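Local coordinates for putative uncharacterized protein Smu.1393c (Streptococcus mutans, PDB 4L9A) that probably works as a carboxylesterase of the alpha/beta hydrolase fold, although its natural substrate is not established, at residues 53-56 / 57-61; 199-202 / 203-207; 220-223 / 224-227; 242-245 / 246-250. All blocks are in the same frame, centred on the assembly; numbering follows the deposited sequence.

Interaction 1 (53-56 / 57-61)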
loop_
_atom_site.group_PDB
_atom_site.type_symbol
_atom_site.label_atom_id
_atom_site.label_comp_id
_atom_site.label_asym_id
_atom_site.label_seq_id
_atom_site.Cartn_x
_atom_site.Cartn_y
_atom_site.Cartn_z
ATOM N N PHE A 53 2.982 -2.575 10.178
ATOM C CA PHE A 53 4.299 -2.770 9.578
ATOM C C PHE A 53 4.828 -1.478 8.942
ATOM O O PHE A 53 4.072 -0.708 8.364
ATOM C CB PHE A 53 4.259 -3.856 8.507
ATOM C CG PHE A 53 3.675 -5.160 8.974
ATOM C CD1 PHE A 53 4.268 -5.874 9.998
ATOM C CD2 PHE A 53 2.538 -5.675 8.368
ATOM C CE1 PHE A 53 3.736 -7.080 10.416
ATOM C CE2 PHE A 53 1.991 -6.892 8.784
ATOM C CZ PHE A 53 2.589 -7.591 9.803
ATOM N N SER A 54 6.135 -1.263 9.021
ATOM C CA SER A 54 6.744 -0.140 8.305
ATOM C C SER A 54 6.810 -0.522 6.834
ATOM O O SER A 54 6.953 -1.697 6.501
ATOM C CB SER A 54 8.150 0.175 8.848
ATOM O OG SER A 54 8.640 1.386 8.293
ATOM N N THR A 55 6.716 0.466 5.951
ATOM C CA THR A 55 6.416 0.181 4.543
ATOM C C THR A 55 7.585 -0.455 3.802
ATOM O O THR A 55 7.397 -1.409 3.042
ATOM C CB THR A 55 5.901 1.433 3.823
ATOM O OG1 THR A 55 4.647 1.806 4.405
ATOM C CG2 THR A 55 5.706 1.178 2.319
ATOM N N ALA A 56 8.798 0.036 4.039
ATOM C CA ALA A 56 9.959 -0.563 3.400
ATOM C C ALA A 56 10.116 -2.044 3.784
ATOM O O ALA A 56 10.465 -2.875 2.939
ATOM C CB ALA A 56 11.231 0.224 3.742
ATOM N N ASP A 57 9.876 -2.358 5.057
ATOM C CA ASP A 57 9.931 -3.736 5.545
ATOM C C ASP A 57 8.829 -4.553 4.867
ATOM O O ASP A 57 9.041 -5.689 4.409
ATOM C CB ASP A 57 9.673 -3.777 7.055
ATOM C CG ASP A 57 10.766 -3.094 7.872
ATOM O OD1 ASP A 57 11.906 -3.019 7.386
ATOM O OD2 ASP A 57 10.484 -2.643 9.012
ATOM N N ASN A 58 7.639 -3.963 4.845
ATOM C CA ASN A 58 6.444 -4.591 4.290
ATOM C C ASN A 58 6.676 -5.024 2.836
ATOM O O ASN A 58 6.287 -6.119 2.434
ATOM C CB ASN A 58 5.273 -3.589 4.397
ATOM C CG ASN A 58 3.905 -4.213 4.094
ATOM O OD1 ASN A 58 3.731 -5.425 4.154
ATOM N ND2 ASN A 58 2.925 -3.365 3.781
ATOM N N PHE A 59 7.360 -4.173 2.071
ATOM C CA PHE A 59 7.562 -4.389 0.643
ATOM C C PHE A 59 8.970 -4.870 0.287
ATOM O O PHE A 59 9.388 -4.776 -0.867
ATOM C CB PHE A 59 7.239 -3.102 -0.123
ATOM C CG PHE A 59 5.763 -2.840 -0.271
ATOM C CD1 PHE A 59 5.039 -3.446 -1.297
ATOM C CD2 PHE A 59 5.103 -1.983 0.598
ATOM C CE1 PHE A 59 3.667 -3.215 -1.438
ATOM C CE2 PHE A 59 3.729 -1.740 0.462
ATOM C CZ PHE A 59 3.016 -2.358 -0.554
ATOM N N ALA A 60 9.691 -5.400 1.269
ATOM C CA ALA A 60 11.093 -5.777 1.071
ATOM C C ALA A 60 11.323 -6.705 -0.122
ATOM O O ALA A 60 12.285 -6.535 -0.882
ATOM C CB ALA A 60 11.666 -6.399 2.353
ATOM N N ASN A 61 10.440 -7.685 -0.282
ATOM C CA ASN A 61 10.556 -8.657 -1.368
ATOM C C ASN A 61 10.366 -8.063 -2.769
ATOM O O ASN A 61 10.784 -8.661 -3.760
ATOM C CB ASN A 61 9.586 -9.826 -1.155
ATOM C CG ASN A 61 9.995 -10.728 0.001
ATOM O OD1 ASN A 61 11.146 -10.701 0.454
ATOM N ND2 ASN A 61 9.056 -11.544 0.477
HETATM O O HOH W 1 7.934 -3.307 10.025
#
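Thr55 and Phe59, one helical turn apart, lie side by side and point the same way. The methyl CG2 of Thr55 sits against the ring of Phe59, 3.6 Å from CD2. CG2 reaches that ring because it stands anti to the backbone N, which leaves OG1 beside the N (chi1 -65°) and turned to other partners. Thr55 O lies in the plane of the same ring, at its edge, 3.4 Å from CD2, and also accepts the backbone N of Phe59 at 2.9 Å. One residue earlier, Asn58 N donates to Ser54 O at 2.9 Å. These bonds build the very short helix 55-58 that follows the loop after strand 43-47, a loop that in alpha/beta hydrolases commonly helps form the oxyanion hole. Ser54 holds the N-cap position, yet its side chain makes no capping bond. Water 1 ties the entrance of the helix together instead: it accepts from Ser54 N at 2.9 Å and donates to Asp57 OD2 at 2.8 Å, while that same carboxylate oxygen rests 3.7 Å from Ser54 CB. Farther out, Asp76 takes Thr55 N on OD1 and pairs with Ser54 OG through OD2, and Thr55 OG1 is bonded to Ser48 OG and Ile75 O. The buried amide of Asn58 is held at both ends, OD1 by His271 NE2 and Trp272 NE1, ND2 by Ser48 OG, which should fix its rotation. Helix 188-206 packs here as well, with Leu194 touching both Phe53 and Asp57.

Interaction 2 (199-202 / 203-207)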
loop_
_atom_site.group_PDB
_atom_site.type_symbol
_atom_site.label_atom_id
_atom_site.label_comp_id
_atom_site.label_asym_id
_atom_site.label_seq_id
_atom_site.Cartn_x
_atom_site.Cartn_y
_atom_site.Cartn_z
ATOM N N ASP A 199 6.179 -4.103 16.320
ATOM C CA ASP A 199 6.236 -4.053 17.772
ATOM C C ASP A 199 6.552 -2.628 18.269
ATOM O O ASP A 199 6.081 -2.209 19.329
ATOM C CB ASP A 199 7.280 -5.040 18.303
ATOM C CG ASP A 199 6.885 -6.500 18.084
ATOM O OD1 ASP A 199 5.684 -6.785 17.887
ATOM O OD2 ASP A 199 7.783 -7.369 18.130
ATOM N N TYR A 200 7.363 -1.897 17.510
ATOM C CA TYR A 200 7.688 -0.520 17.869
ATOM C C TYR A 200 6.416 0.309 17.752
ATOM O O TYR A 200 6.064 1.053 18.658
ATOM C CB TYR A 200 8.760 0.031 16.938
ATOM C CG TYR A 200 8.934 1.531 17.003
ATOM C CD1 TYR A 200 8.209 2.373 16.163
ATOM C CD2 TYR A 200 9.833 2.107 17.898
ATOM C CE1 TYR A 200 8.372 3.743 16.212
ATOM C CE2 TYR A 200 10.003 3.478 17.961
ATOM C CZ TYR A 200 9.277 4.289 17.118
ATOM O OH TYR A 200 9.447 5.649 17.181
ATOM N N CYS A 201 5.722 0.158 16.629
ATOM C CA CYS A 201 4.455 0.850 16.419
ATOM C C CYS A 201 3.439 0.553 17.538
ATOM O O CYS A 201 2.841 1.468 18.122
ATOM C CB CYS A 201 3.861 0.454 15.064
ATOM S SG CYS A 201 2.295 1.257 14.740
ATOM N N GLN A 202 3.234 -0.728 17.836
ATOM C CA GLN A 202 2.264 -1.102 18.865
ATOM C C GLN A 202 2.637 -0.537 20.229
ATOM O O GLN A 202 1.774 -0.120 21.007
ATOM C CB GLN A 202 2.126 -2.621 18.965
ATOM C CG GLN A 202 1.236 -3.068 20.140
ATOM C CD GLN A 202 -0.237 -2.749 19.902
ATOM O OE1 GLN A 202 -0.751 -1.715 20.342
ATOM N NE2 GLN A 202 -0.919 -3.641 19.196
ATOM N N ARG A 203 3.930 -0.526 20.516
ATOM C CA ARG A 203 4.412 0.065 21.752
ATOM C C ARG A 203 4.024 1.548 21.837
ATOM O O ARG A 203 3.472 1.990 22.846
ATOM C CB ARG A 203 5.923 -0.123 21.860
ATOM C CG ARG A 203 6.543 0.470 23.113
ATOM C CD ARG A 203 7.974 -0.022 23.310
ATOM N NE ARG A 203 8.833 0.178 22.136
ATOM C CZ ARG A 203 9.205 -0.789 21.297
ATOM N NH1 ARG A 203 8.794 -2.038 21.487
ATOM N NH2 ARG A 203 9.991 -0.510 20.264
ATOM N N GLN A 204 4.311 2.318 20.789
ATOM C CA GLN A 204 3.920 3.728 20.782
ATOM C C GLN A 204 2.386 3.869 20.876
ATOM O O GLN A 204 1.872 4.744 21.569
ATOM C CB GLN A 204 4.445 4.446 19.526
ATOM C CG GLN A 204 5.920 4.189 19.202
ATOM C CD GLN A 204 6.856 4.485 20.370
ATOM O OE1 GLN A 204 6.713 5.499 21.059
ATOM N NE2 GLN A 204 7.816 3.589 20.601
ATOM N N LEU A 205 1.657 3.005 20.182
ATOM C CA LEU A 205 0.197 3.056 20.212
ATOM C C LEU A 205 -0.388 2.783 21.586
ATOM O O LEU A 205 -1.480 3.251 21.893
ATOM C CB LEU A 205 -0.411 2.106 19.181
ATOM C CG LEU A 205 -0.409 2.650 17.751
ATOM C CD1 LEU A 205 -0.711 1.516 16.761
ATOM C CD2 LEU A 205 -1.416 3.779 17.591
ATOM N N ASN A 206 0.331 2.035 22.417
ATOM C CA ASN A 206 -0.138 1.768 23.770
ATOM C C ASN A 206 -0.432 3.067 24.531
ATOM O O ASN A 206 -1.305 3.106 25.403
ATOM C CB ASN A 206 0.889 0.924 24.550
ATOM C CG ASN A 206 0.924 -0.526 24.093
ATOM O OD1 ASN A 206 -0.010 -1.000 23.448
ATOM N ND2 ASN A 206 1.999 -1.239 24.434
ATOM N N ASP A 207 0.303 4.127 24.200
ATOM C CA ASP A 207 0.169 5.387 24.921
ATOM C C ASP A 207 -1.142 6.091 24.611
ATOM O O ASP A 207 -1.675 6.792 25.458
ATOM C CB ASP A 207 1.325 6.345 24.596
ATOM C CG ASP A 207 2.654 5.862 25.126
ATOM O OD1 ASP A 207 2.656 5.149 26.142
ATOM O OD2 ASP A 207 3.695 6.199 24.528
#
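Cys201 O takes the backbone N of Leu205 at 2.8 Å. The side chains of the same two residues also meet: Cys201 SG, anti to its own N, touches Leu205 CD1 at 3.6 Å, and the pair forms the buried flank of the turn. Beside it, Tyr200 O receives Gln204 N at 3.0 Å, and Gln204 then folds back over the tyrosine. Its CG, set beside its own backbone N (chi1 -47°), lies over the ring in a CH-pi contact, 4.0 Å from the centroid; the bend at chi2 brings NE2 over the same ring, offset toward the rim by CE2. Amide and ring are inclined rather than stacked flat, their planes 34° apart. Arg203 comes to Tyr200 from a different quarter. Its chain turns at chi3, and NH2 arrives at the ring edge, 3.5 Å from CD2, with the guanidinium standing steeply across the ring plane. One guanidinium face lies over Tyr200 CA and Asp199 O, NH2 being 3.3 Å from Tyr200 CA. Thus the tyrosine has the glutamine over a face and the arginine at an edge, while Tyr82 meets its ring from elsewhere in the chain. Gln202 OE1 is bonded to Gln209 NE2, just past the segment, and Leu205 packs on Phe52 and Val85. The side-chain contacts within the helix are the i to i+3 and i to i+4 packing of the last turns of helix 188-206, one of several helices placed between strands 134-141 and 235-239, where alpha/beta hydrolases usually insert their cap, or lid.

Interaction 3 (220-223 / 224-227); sequences LGEE and DFKT
A short 3-10 turn in the loop between helix 188-206 and strand 235-239 folds residues 220-223 back on 224-227. Gly221 and Asp224 are bound to each other twice: Gly221 N donates to Asp224 OD2 at 2.7 Å, on the anti side of the carboxylate, and Asp224 N donates to Gly221 O at 2.8 Å. The aspartate CG stands beside its own backbone N (chi1 -60°), which directs the carboxylate back toward the start of the turn. Phe225 N then bonds Glu222 O at 3.0 Å, repeating the i to i+3 pattern of a 3-10 helix. Phe225 lays its ring face over Gly221 O, which is 3.5 Å above the plane and over the centre, while Glu222 OE1 lies in plane at the ring edge. Leu220 CB adds an apolar touch to Phe225 CZ at 3.8 Å. Beyond the turn, the phenylalanine meets the rings of Tyr149 and Phe122, so it joins this surface loop to helices 146-151 and 120-130. Water 3 bridges Glu223 O to Lys226 N and also bonds Thr227 OG1, at 2.9 Å from the hydroxyl.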
loop_
_atom_site.group_PDB
_atom_site.type_symbol
_atom_site.label_atom_id
_atom_site.label_comp_id
_atom_site.label_asym_id
_atom_site.label_seq_id
_atom_site.Cartn_x
_atom_site.Cartn_y
_atom_site.Cartn_z
ATOM N N LEU A 220 -13.015 7.494 5.539
ATOM C CA LEU A 220 -13.347 7.721 4.131
ATOM C C LEU A 220 -14.782 8.202 3.981
ATOM O O LEU A 220 -15.664 7.774 4.724
ATOM C CB LEU A 220 -13.144 6.452 3.304
ATOM C CG LEU A 220 -11.714 6.032 2.964
ATOM C CD1 LEU A 220 -10.890 7.257 2.593
ATOM C CD2 LEU A 220 -11.075 5.291 4.111
ATOM N N GLY A 221 -15.005 9.095 3.018
ATOM C CA GLY A 221 -16.338 9.582 2.704
ATOM C C GLY A 221 -16.678 9.373 1.237
ATOM O O GLY A 221 -15.812 8.989 0.446
ATOM N N GLU A 222 -17.934 9.628 0.874
ATOM C CA GLU A 222 -18.400 9.427 -0.500
ATOM C C GLU A 222 -17.586 10.252 -1.483
ATOM O O GLU A 222 -17.351 9.828 -2.613
ATOM C CB GLU A 222 -19.879 9.794 -0.632
ATOM C CG GLU A 222 -20.815 8.946 0.209
ATOM C CD GLU A 222 -20.860 7.505 -0.246
ATOM O OE1 GLU A 222 -20.397 7.221 -1.374
ATOM O OE2 GLU A 222 -21.356 6.658 0.527
ATOM N N GLU A 223 -17.139 11.421 -1.046
ATOM C CA GLU A 223 -16.326 12.284 -1.891
ATOM C C GLU A 223 -14.989 11.637 -2.244
ATOM O O GLU A 223 -14.306 12.069 -3.169
ATOM C CB GLU A 223 -16.096 13.630 -1.211
ATOM C CG GLU A 223 -16.899 14.769 -1.815
ATOM C CD GLU A 223 -16.858 14.773 -3.331
ATOM O OE1 GLU A 223 -17.925 14.615 -3.957
ATOM O OE2 GLU A 223 -15.758 14.934 -3.898
ATOM N N ASP A 224 -14.623 10.595 -1.506
ATOM C CA ASP A 224 -13.363 9.898 -1.735
ATOM C C ASP A 224 -13.532 8.733 -2.705
ATOM O O ASP A 224 -12.573 8.006 -2.991
ATOM C CB ASP A 224 -12.808 9.381 -0.409
ATOM C CG ASP A 224 -12.540 10.502 0.574
ATOM O OD1 ASP A 224 -11.903 11.495 0.162
ATOM O OD2 ASP A 224 -12.989 10.404 1.737
ATOM N N PHE A 225 -14.748 8.554 -3.213
ATOM C CA PHE A 225 -15.048 7.381 -4.030
ATOM C C PHE A 225 -15.387 7.732 -5.478
ATOM O O PHE A 225 -16.014 6.936 -6.186
ATOM C CB PHE A 225 -16.210 6.604 -3.405
ATOM C CG PHE A 225 -15.929 6.100 -2.022
ATOM C CD1 PHE A 225 -14.642 5.763 -1.640
ATOM C CD2 PHE A 225 -16.952 5.977 -1.097
ATOM C CE1 PHE A 225 -14.379 5.296 -0.362
ATOM C CE2 PHE A 225 -16.692 5.515 0.180
ATOM C CZ PHE A 225 -15.405 5.174 0.545
ATOM N N LYS A 226 -14.965 8.914 -5.921
ATOM C CA LYS A 226 -15.411 9.431 -7.214
ATOM C C LYS A 226 -14.298 9.484 -8.256
ATOM O O LYS A 226 -14.454 10.108 -9.312
ATOM C CB LYS A 226 -16.030 10.823 -7.054
ATOM C CG LYS A 226 -17.257 10.874 -6.150
ATOM C CD LYS A 226 -17.837 12.291 -6.064
ATOM C CE LYS A 226 -18.997 12.374 -5.075
ATOM N NZ LYS A 226 -20.164 11.542 -5.487
ATOM N N THR A 227 -13.185 8.822 -7.957
ATOM C CA THR A 227 -11.993 8.893 -8.791
ATOM C C THR A 227 -11.621 7.508 -9.296
ATOM O O THR A 227 -11.498 6.569 -8.513
ATOM C CB THR A 227 -10.793 9.447 -7.982
ATOM O OG1 THR A 227 -11.171 10.661 -7.320
ATOM C CG2 THR A 227 -9.598 9.712 -8.883
HETATM O O HOH W 2 -19.311 8.595 -4.190
HETATM O O HOH W 3 -12.862 11.136 -5.050
#

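Interaction 4 (242-245 / 246-250); sequences FREK and EYLES
Arg243 lies with one guanidinium face under the hydroxyl of Tyr247, whose OH stands 3.2 Å above the plane and toward the rim; ring and guanidinium are tilted 48° apart. The two touch without a hydrogen bond, the angle from NH1 being poor; Tyr247 OH is hydrogen-bonded to Pro143 O. NH1 serves Glu246 instead, in a salt bridge of 2.8 Å to OE2, met on the syn side. The arginine reaches it by kinking at chi2 and chi3, while the glutamate runs out extended alongside. Second partners hold this buried pair: Glu142 forms a salt bridge with Arg243 NH2, Thr145 OG1 bonds Glu246 OE2 and Tyr158 OH bonds Glu246 OE1. That surround probably favours the charged form of both groups. On the exposed flank, Lys245 stays extended until chi4 (53°) turns NZ to Glu249 OE2 at 2.7 Å, from above the carboxylate plane. Leu248 CD1 packs along Glu244 CG at 4.0 Å. Backbone bonds join Tyr247 N to Arg243 O and Leu248 N to Glu244 O, and at the end Tyr247 O accepts both Ser250 N and Ser250 OG, the latter at 2.8 Å. Helix 244-248 is the crossover between parallel strands 235-239 and 260-263, a beta-alpha-beta unit of the alpha/beta hydrolase core.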
loop_
_atom_site.group_PDB
_atom_site.type_symbol
_atom_site.label_atom_id
_atom_site.label_comp_id
_atom_site.label_asym_id
_atom_site.label_seq_id
_atom_site.Cartn_x
_atom_site.Cartn_y
_atom_site.Cartn_z
ATOM N N PHE A 242 -10.774 -15.473 -6.671
ATOM C CA PHE A 242 -12.195 -15.297 -6.367
ATOM C C PHE A 242 -12.680 -13.835 -6.425
ATOM O O PHE A 242 -13.880 -13.571 -6.405
ATOM C CB PHE A 242 -12.578 -15.971 -5.047
ATOM C CG PHE A 242 -11.936 -15.362 -3.834
ATOM C CD1 PHE A 242 -12.501 -14.259 -3.216
ATOM C CD2 PHE A 242 -10.780 -15.907 -3.297
ATOM C CE1 PHE A 242 -11.913 -13.696 -2.090
ATOM C CE2 PHE A 242 -10.184 -15.345 -2.173
ATOM C CZ PHE A 242 -10.750 -14.240 -1.572
ATOM N N ARG A 243 -11.749 -12.894 -6.525
ATOM C CA ARG A 243 -12.107 -11.486 -6.647
ATOM C C ARG A 243 -12.066 -10.947 -8.077
ATOM O O ARG A 243 -12.133 -9.739 -8.280
ATOM C CB ARG A 243 -11.181 -10.647 -5.773
ATOM C CG ARG A 243 -11.464 -10.835 -4.310
ATOM C CD ARG A 243 -11.643 -9.494 -3.659
ATOM N NE ARG A 243 -10.470 -9.175 -2.902
ATOM C CZ ARG A 243 -10.198 -7.989 -2.372
ATOM N NH1 ARG A 243 -11.015 -6.947 -2.513
ATOM N NH2 ARG A 243 -9.080 -7.866 -1.698
ATOM N N GLU A 244 -11.978 -11.832 -9.064
ATOM C CA GLU A 244 -11.787 -11.394 -10.448
ATOM C C GLU A 244 -12.828 -10.375 -10.946
ATOM O O GLU A 244 -12.469 -9.325 -11.488
ATOM C CB GLU A 244 -11.726 -12.598 -11.392
ATOM C CG GLU A 244 -11.561 -12.219 -12.866
ATOM C CD GLU A 244 -11.807 -13.396 -13.802
ATOM O OE1 GLU A 244 -12.569 -14.306 -13.428
ATOM O OE2 GLU A 244 -11.230 -13.415 -14.902
ATOM N N LYS A 245 -14.110 -10.683 -10.769
ATOM C CA LYS A 245 -15.170 -9.809 -11.280
ATOM C C LYS A 245 -15.141 -8.415 -10.641
ATOM O O LYS A 245 -15.256 -7.395 -11.326
ATOM C CB LYS A 245 -16.545 -10.446 -11.078
ATOM C CG LYS A 245 -17.671 -9.631 -11.684
ATOM C CD LYS A 245 -19.019 -10.307 -11.504
ATOM C CE LYS A 245 -20.128 -9.433 -12.070
ATOM N NZ LYS A 245 -19.845 -9.045 -13.485
ATOM N N GLU A 246 -15.003 -8.392 -9.323
ATOM C CA GLU A 246 -14.882 -7.151 -8.566
ATOM C C GLU A 246 -13.822 -6.231 -9.187
ATOM O O GLU A 246 -14.095 -5.071 -9.491
ATOM C CB GLU A 246 -14.534 -7.479 -7.107
ATOM C CG GLU A 246 -14.036 -6.278 -6.273
ATOM C CD GLU A 246 -13.434 -6.704 -4.935
ATOM O OE1 GLU A 246 -13.455 -7.915 -4.629
ATOM O OE2 GLU A 246 -12.931 -5.832 -4.193
ATOM N N TYR A 247 -12.626 -6.768 -9.402
ATOM C CA TYR A 247 -11.534 -5.994 -9.984
ATOM C C TYR A 247 -11.751 -5.616 -11.457
ATOM O O TYR A 247 -11.466 -4.491 -11.853
ATOM C CB TYR A 247 -10.186 -6.680 -9.748
ATOM C CG TYR A 247 -9.699 -6.442 -8.336
ATOM C CD1 TYR A 247 -9.414 -5.148 -7.891
ATOM C CD2 TYR A 247 -9.551 -7.487 -7.443
ATOM C CE1 TYR A 247 -8.986 -4.911 -6.615
ATOM C CE2 TYR A 247 -9.119 -7.256 -6.151
ATOM C CZ TYR A 247 -8.838 -5.966 -5.747
ATOM O OH TYR A 247 -8.414 -5.732 -4.470
ATOM N N LEU A 248 -12.299 -6.538 -12.246
ATOM C CA LEU A 248 -12.659 -6.225 -13.628
ATOM C C LEU A 248 -13.605 -5.026 -13.719
ATOM O O LEU A 248 -13.508 -4.225 -14.645
ATOM C CB LEU A 248 -13.291 -7.442 -14.314
ATOM C CG LEU A 248 -12.345 -8.571 -14.723
ATOM C CD1 LEU A 248 -13.113 -9.639 -15.512
ATOM C CD2 LEU A 248 -11.185 -8.015 -15.553
ATOM N N GLU A 249 -14.517 -4.904 -12.758
ATOM C CA GLU A 249 -15.490 -3.809 -12.752
ATOM C C GLU A 249 -15.020 -2.606 -11.937
ATOM O O GLU A 249 -15.782 -1.655 -11.736
ATOM C CB GLU A 249 -16.803 -4.274 -12.130
ATOM C CG GLU A 249 -17.557 -5.321 -12.912
ATOM C CD GLU A 249 -18.765 -5.811 -12.139
ATOM O OE1 GLU A 249 -18.838 -5.525 -10.918
ATOM O OE2 GLU A 249 -19.634 -6.477 -12.748
ATOM N N SER A 250 -13.784 -2.643 -11.461
ATOM C CA SER A 250 -13.357 -1.675 -10.455
ATOM C C SER A 250 -12.722 -0.421 -11.030
ATOM O O SER A 250 -12.399 -0.341 -12.221
ATOM C CB SER A 250 -12.352 -2.304 -9.487
ATOM O OG SER A 250 -11.065 -2.350 -10.083
#

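In the fold
Interactions 1 and 2 are neighbours, about 18 Å apart between centres and about 6 Å at the nearest atoms, and helix 188-206 serves both: its end is interaction 2, while an earlier part of it packs on residues 53-61. Interaction 1 is the most central of the four, about 10 Å from the centre of the chain, following the loop likely to help form the oxyanion hole. Interactions 3 and 4 lie across that centre from it, at about 27 and 26 Å between centres. Helix 146-151 is common ground for them, touching Leu220 and Phe225 in one and Arg243 and Glu246 in the other. Interactions 2 and 4 are farthest apart, about 36 Å between centres.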